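Local structure of hypothetical protein (Geobacillus stearothermophilus, 1SFS) at residues V32-V37 and K54-Y59; F43-T48 and E222-D227. The protein is of unknown function but carries a glycoside hydrolase-like domain and may be a bacterial lysozyme that cleaves cell-wall glycans. All coordinates share one frame; numbering follows the deposited sequence.

In the fold
The chain enters through strand 29-33, runs through helix 40-49 and returns as strand 55-59. Contact 1 closes this first beta-alpha-beta unit by pairing its two strands in parallel. Contact 2 starts on the helix of the same unit and reaches far down the chain, to the loop between strands 211-218 and 227-231. Its segments alternate with those of contact 1 along the chain, so the two contacts cross. They also touch, with Asp-33 O 2.9 Å from Asp-227 N, probably a hydrogen bond. Together they tie the first strands and first helix to the last strands of the sheet, whose first and last strands pair.

Contact 1: V32-V37 and K54-Y59; sequences VDSAQV and KFWGRY
Strands 29-33 and 55-59 are the parallel pair of the first beta-alpha-beta unit in this glycoside hydrolase-like domain. Val-32 N donates to Phe-55 O, Val-32 O accepts from Gly-57 N at 2.8 Å, and Ser-34 N donates to Gly-57 O. Val-32 and Trp-56 share the sheet face that helix 40-49 covers. There Val-32 CG2 sits over the indole face, 3.5 Å from the centroid of the Trp-56 six-membered ring and 18° off its normal, a CH-pi contact. Trp-56 CG is anti to the backbone N (chi1 -161°), which lays the ring alongside the neighbouring strand. Trp-56 NE1 donates in the ring plane to Ser-34 OG at 2.9 Å, with an angle of 160° at the hydrogen. Ser-34 OG in turn donates to Gln-36 O at 2.8 Å, so one hydroxyl links the indole to the turn after the strand. Replacing Trp-56 with an alanine would probably leave Ser-34 OG without its donor and Val-32 CG2 without its aromatic cover. Arg-58 bends at chi2 and chi3 and brings NH1 to Ser-34 O at 3.1 Å. Gln-36 O lies over one face of the guanidinium, and Glu-74 forms a salt bridge with Arg-58 NE. On the other sheet face, a water joins Asp-33 OD1 and Tyr-59 OH, 2.7 Å from each. Asp-33 OD2 accepts from Asn-229 and Gln-216. Asp-33 is thus held by a water at OD1 and by two amides at OD2, close to the like-charged Asp-227.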
loop_
_atom_site.group_PDB
_atom_site.type_symbol
_atom_site.label_atom_id
_atom_site.label_comp_id
_atom_site.label_asym_id
_atom_site.label_seq_id
_atom_site.Cartn_x
_atom_site.Cartn_y
_atom_site.Cartn_z
ATOM N N VAL A 32 -9.897 2.945 -3.009
ATOM C CA VAL A 32 -10.166 2.866 -1.586
ATOM C C VAL A 32 -9.262 1.810 -0.957
ATOM O O VAL A 32 -8.505 1.141 -1.661
ATOM C CB VAL A 32 -11.668 2.526 -1.296
ATOM C CG1 VAL A 32 -12.556 3.635 -1.848
ATOM C CG2 VAL A 32 -12.049 1.164 -1.827
ATOM N N ASP A 33 -9.318 1.660 0.347
ATOM C CA ASP A 33 -8.695 0.536 1.025
ATOM C C ASP A 33 -9.571 0.206 2.251
ATOM O O ASP A 33 -10.307 1.066 2.748
ATOM C CB ASP A 33 -7.230 0.813 1.405
ATOM C CG ASP A 33 -7.054 1.924 2.377
ATOM O OD1 ASP A 33 -7.287 1.651 3.602
ATOM O OD2 ASP A 33 -6.712 3.053 1.972
ATOM N N SER A 34 -9.455 -1.027 2.727
ATOM C CA SER A 34 -10.201 -1.425 3.905
ATOM C C SER A 34 -9.501 -2.539 4.657
ATOM O O SER A 34 -8.913 -3.449 4.086
ATOM C CB SER A 34 -11.610 -1.869 3.528
ATOM O OG SER A 34 -11.641 -2.994 2.678
ATOM N N ALA A 35 -9.666 -2.491 5.981
ATOM C CA ALA A 35 -9.237 -3.562 6.848
ATOM C C ALA A 35 -10.025 -4.851 6.620
ATOM O O ALA A 35 -9.505 -5.937 6.723
ATOM C CB ALA A 35 -9.377 -3.133 8.285
ATOM N N GLN A 36 -11.313 -4.702 6.307
ATOM C CA GLN A 36 -12.191 -5.867 6.160
ATOM C C GLN A 36 -12.265 -6.309 4.698
ATOM O O GLN A 36 -11.964 -5.601 3.744
ATOM C CB GLN A 36 -13.533 -5.605 6.851
ATOM C CG GLN A 36 -14.367 -4.716 6.020
ATOM C CD GLN A 36 -15.591 -4.256 6.836
ATOM O OE1 GLN A 36 -15.547 -3.407 7.698
ATOM N NE2 GLN A 36 -16.771 -4.788 6.508
ATOM N N VAL A 37 -12.703 -7.569 4.548
ATOM C CA VAL A 37 -12.935 -8.214 3.269
ATOM C C VAL A 37 -13.909 -7.425 2.394
ATOM O O VAL A 37 -14.960 -6.939 2.886
ATOM C CB VAL A 37 -13.486 -9.634 3.503
ATOM C CG1 VAL A 37 -14.046 -10.317 2.259
ATOM C CG2 VAL A 37 -12.421 -10.463 4.179
ATOM N N LYS A 54 -11.073 2.177 -8.638
ATOM C CA LYS A 54 -10.265 1.511 -9.643
ATOM C C LYS A 54 -9.289 0.523 -9.003
ATOM O O LYS A 54 -8.783 -0.383 -9.692
ATOM C CB LYS A 54 -9.545 2.500 -10.536
ATOM C CG LYS A 54 -10.448 3.503 -11.186
ATOM C CD LYS A 54 -11.809 3.052 -11.681
ATOM C CE LYS A 54 -12.733 4.134 -12.259
ATOM N NZ LYS A 54 -13.155 5.228 -11.245
ATOM N N PHE A 55 -9.051 0.670 -7.717
ATOM C CA PHE A 55 -8.175 -0.184 -6.959
ATOM C C PHE A 55 -8.683 -0.225 -5.532
ATOM O O PHE A 55 -9.394 0.692 -5.099
ATOM C CB PHE A 55 -6.704 0.234 -7.040
ATOM C CG PHE A 55 -6.442 1.644 -6.514
ATOM C CD1 PHE A 55 -6.085 1.828 -5.185
ATOM C CD2 PHE A 55 -6.590 2.742 -7.323
ATOM C CE1 PHE A 55 -5.872 3.114 -4.708
ATOM C CE2 PHE A 55 -6.363 4.045 -6.832
ATOM C CZ PHE A 55 -5.992 4.217 -5.532
ATOM N N TRP A 56 -8.304 -1.292 -4.834
ATOM C CA TRP A 56 -8.796 -1.519 -3.468
ATOM C C TRP A 56 -7.651 -2.088 -2.659
ATOM O O TRP A 56 -7.195 -3.215 -2.916
ATOM C CB TRP A 56 -10.018 -2.419 -3.493
ATOM C CG TRP A 56 -10.862 -2.348 -2.234
ATOM C CD1 TRP A 56 -10.454 -2.477 -0.943
ATOM C CD2 TRP A 56 -12.280 -2.131 -2.181
ATOM N NE1 TRP A 56 -11.517 -2.323 -0.096
ATOM C CE2 TRP A 56 -12.634 -2.125 -0.822
ATOM C CE3 TRP A 56 -13.258 -1.911 -3.139
ATOM C CZ2 TRP A 56 -13.961 -1.932 -0.422
ATOM C CZ3 TRP A 56 -14.568 -1.724 -2.737
ATOM C CH2 TRP A 56 -14.898 -1.738 -1.389
ATOM N N GLY A 57 -7.153 -1.343 -1.687
ATOM C CA GLY A 57 -6.093 -1.788 -0.803
ATOM C C GLY A 57 -6.626 -2.818 0.201
ATOM O O GLY A 57 -7.631 -2.583 0.854
ATOM N N ARG A 58 -5.927 -3.928 0.280
ATOM C CA ARG A 58 -6.308 -5.041 1.124
ATOM C C ARG A 58 -5.077 -5.717 1.675
ATOM O O ARG A 58 -3.985 -5.647 1.116
ATOM C CB ARG A 58 -7.125 -6.060 0.320
ATOM C CG ARG A 58 -8.525 -5.583 -0.027
ATOM C CD ARG A 58 -9.442 -5.464 1.216
ATOM N NE ARG A 58 -9.633 -6.799 1.769
ATOM C CZ ARG A 58 -9.139 -7.273 2.884
ATOM N NH1 ARG A 58 -8.507 -6.480 3.772
ATOM N NH2 ARG A 58 -9.283 -8.557 3.139
ATOM N N TYR A 59 -5.257 -6.413 2.793
ATOM C CA TYR A 59 -4.146 -6.973 3.566
ATOM C C TYR A 59 -3.861 -8.397 3.199
ATOM O O TYR A 59 -4.744 -9.248 3.052
ATOM C CB TYR A 59 -4.450 -6.809 5.085
ATOM C CG TYR A 59 -4.502 -5.369 5.414
ATOM C CD1 TYR A 59 -5.668 -4.621 5.270
ATOM C CD2 TYR A 59 -3.352 -4.659 5.761
ATOM C CE1 TYR A 59 -5.697 -3.267 5.523
ATOM C CE2 TYR A 59 -3.359 -3.324 6.032
ATOM C CZ TYR A 59 -4.524 -2.606 5.920
ATOM O OH TYR A 59 -4.582 -1.260 6.140
HETATM O O HOH W 1 -6.908 -0.128 5.564
#

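Contact 2: F43-T48 and E222-D227; sequences FQCVRT and EVCPVD
Cys-45 SG stands anti to its own backbone nitrogen (chi1 -177°), while Cys-224 SG lies beside its backbone N and anti to its carbonyl carbon (chi1 -49°). These torsions aim the two sulfurs at each other, and they join in a disulfide with a chi3 of -100°. The bridge fastens helix 40-49, the helix of the first beta-alpha-beta unit, to the loop between strands 211-218 and 227-231. It covalently joins two parts of the chain that lie far apart in sequence. Cys-45 SG and Cys-224 SG are 2.1 Å apart. Cys-45 CB and Cys-224 CB both point across the contact, and their alpha carbons are 6.2 Å from each other. Next to the bridge, Val-46 CG2 meets Cys-224 CB at 4.0 Å. Val-46 CG2 also touches Val-226 CG1 at 3.8 Å, where the two valine side chains run obliquely to one another. Val-46 and Val-226 both also pack on Val-32 and Trp-56, so this apolar patch continues inward to the first two strands. Leu-50 adds to it beside Val-226. Between Cys-224 and Val-226 the loop makes an inverse gamma turn centred on Pro-225, with a weak bond from Val-226 N to Cys-224 O. Cys-224 and Val-226, on either side of the turn in sequence, both point toward the helix. Glu-49 lies against Cys-224, extending the helix side of the contact. Beside the disulfide, the backbone nitrogen Val-46 N lies 3.5 Å from Cys-224 SG.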
loop_
_atom_site.group_PDB
_atom_site.type_symbol
_atom_site.label_atom_id
_atom_site.label_comp_id
_atom_site.label_asym_id
_atom_site.label_seq_id
_atom_site.Cartn_x
_atom_site.Cartn_y
_atom_site.Cartn_z
ATOM N N PHE A 43 -18.594 -3.648 -1.498
ATOM C CA PHE A 43 -18.363 -3.038 -2.826
ATOM C C PHE A 43 -19.519 -2.196 -3.207
ATOM O O PHE A 43 -19.311 -1.054 -3.704
ATOM C CB PHE A 43 -18.041 -4.154 -3.854
ATOM C CG PHE A 43 -17.948 -3.572 -5.232
ATOM C CD1 PHE A 43 -16.871 -2.871 -5.710
ATOM C CD2 PHE A 43 -19.041 -3.713 -6.091
ATOM C CE1 PHE A 43 -16.862 -2.258 -6.994
ATOM C CE2 PHE A 43 -19.091 -3.148 -7.340
ATOM C CZ PHE A 43 -18.010 -2.425 -7.726
ATOM N N GLN A 44 -20.720 -2.697 -3.089
ATOM C CA GLN A 44 -21.890 -1.890 -3.496
ATOM C C GLN A 44 -22.046 -0.666 -2.644
ATOM O O GLN A 44 -22.481 0.375 -3.184
ATOM C CB GLN A 44 -23.141 -2.788 -3.460
ATOM C CG GLN A 44 -23.134 -3.961 -4.428
ATOM C CD GLN A 44 -22.923 -3.690 -5.896
ATOM O OE1 GLN A 44 -23.157 -2.576 -6.379
ATOM N NE2 GLN A 44 -22.401 -4.652 -6.648
ATOM N N CYS A 45 -21.730 -0.721 -1.356
ATOM C CA CYS A 45 -21.744 0.480 -0.521
ATOM C C CYS A 45 -20.852 1.528 -1.128
ATOM O O CYS A 45 -21.236 2.684 -1.325
ATOM C CB CYS A 45 -21.279 0.209 0.922
ATOM S SG CYS A 45 -21.341 1.596 2.078
ATOM N N VAL A 46 -19.625 1.149 -1.404
ATOM C CA VAL A 46 -18.684 2.116 -1.977
ATOM C C VAL A 46 -19.165 2.657 -3.322
ATOM O O VAL A 46 -19.182 3.838 -3.571
ATOM C CB VAL A 46 -17.288 1.503 -2.064
ATOM C CG1 VAL A 46 -16.330 2.415 -2.810
ATOM C CG2 VAL A 46 -16.719 1.228 -0.671
ATOM N N ARG A 47 -19.542 1.727 -4.209
ATOM C CA ARG A 47 -19.898 2.037 -5.588
ATOM C C ARG A 47 -21.015 3.055 -5.561
ATOM O O ARG A 47 -20.964 4.042 -6.352
ATOM C CB ARG A 47 -20.325 0.806 -6.408
ATOM C CG ARG A 47 -20.628 1.118 -7.901
ATOM C CD ARG A 47 -20.935 -0.161 -8.690
ATOM N NE ARG A 47 -22.195 -0.773 -8.350
ATOM C CZ ARG A 47 -23.377 -0.424 -8.873
ATOM N NH1 ARG A 47 -24.462 -1.102 -8.468
ATOM N NH2 ARG A 47 -23.421 0.580 -9.770
ATOM N N THR A 48 -22.022 2.915 -4.742
ATOM C CA THR A 48 -23.206 3.741 -4.771
ATOM C C THR A 48 -23.085 4.954 -3.850
ATOM O O THR A 48 -23.726 5.996 -4.102
ATOM C CB THR A 48 -24.472 2.944 -4.427
ATOM O OG1 THR A 48 -24.374 2.393 -3.107
ATOM C CG2 THR A 48 -24.695 1.774 -5.390
ATOM N N GLU A 222 -16.899 6.737 6.988
ATOM C CA GLU A 222 -18.149 6.654 7.736
ATOM C C GLU A 222 -19.372 6.271 6.915
ATOM O O GLU A 222 -20.127 5.516 7.533
ATOM C CB GLU A 222 -18.494 7.956 8.453
ATOM C CG GLU A 222 -17.368 8.536 9.305
ATOM C CD GLU A 222 -17.729 9.985 9.625
ATOM O OE1 GLU A 222 -17.807 10.757 8.651
ATOM O OE2 GLU A 222 -17.923 10.213 10.822
ATOM N N VAL A 223 -19.600 6.686 5.674
ATOM C CA VAL A 223 -20.731 6.124 4.923
ATOM C C VAL A 223 -20.452 4.680 4.503
ATOM O O VAL A 223 -21.394 3.937 4.208
ATOM C CB VAL A 223 -21.069 6.949 3.667
ATOM C CG1 VAL A 223 -21.416 8.389 4.079
ATOM C CG2 VAL A 223 -19.949 6.922 2.645
ATOM N N CYS A 224 -19.197 4.282 4.464
ATOM C CA CYS A 224 -18.696 2.965 4.214
ATOM C C CYS A 224 -17.348 2.861 4.967
ATOM O O CYS A 224 -16.658 3.884 5.022
ATOM C CB CYS A 224 -18.423 2.554 2.740
ATOM S SG CYS A 224 -19.764 2.899 1.583
ATOM N N PRO A 225 -17.021 1.718 5.522
ATOM C CA PRO A 225 -15.826 1.591 6.362
ATOM C C PRO A 225 -14.564 1.382 5.542
ATOM O O PRO A 225 -13.895 0.347 5.515
ATOM C CB PRO A 225 -16.144 0.369 7.233
ATOM C CG PRO A 225 -16.998 -0.480 6.334
ATOM C CD PRO A 225 -17.844 0.512 5.569
ATOM N N VAL A 226 -14.199 2.454 4.816
ATOM C CA VAL A 226 -13.056 2.472 3.937
ATOM C C VAL A 226 -12.295 3.787 4.063
ATOM O O VAL A 226 -12.825 4.806 4.550
ATOM C CB VAL A 226 -13.472 2.289 2.463
ATOM C CG1 VAL A 226 -14.298 1.036 2.270
ATOM C CG2 VAL A 226 -14.239 3.495 1.889
ATOM N N ASP A 227 -11.064 3.768 3.625
ATOM C CA ASP A 227 -10.256 4.963 3.396
ATOM C C ASP A 227 -10.273 5.284 1.915
ATOM O O ASP A 227 -10.517 4.419 1.081
ATOM C CB ASP A 227 -8.825 4.751 3.822
ATOM C CG ASP A 227 -8.763 4.194 5.223
ATOM O OD1 ASP A 227 -8.038 3.169 5.444
ATOM O OD2 ASP A 227 -9.372 4.710 6.169
#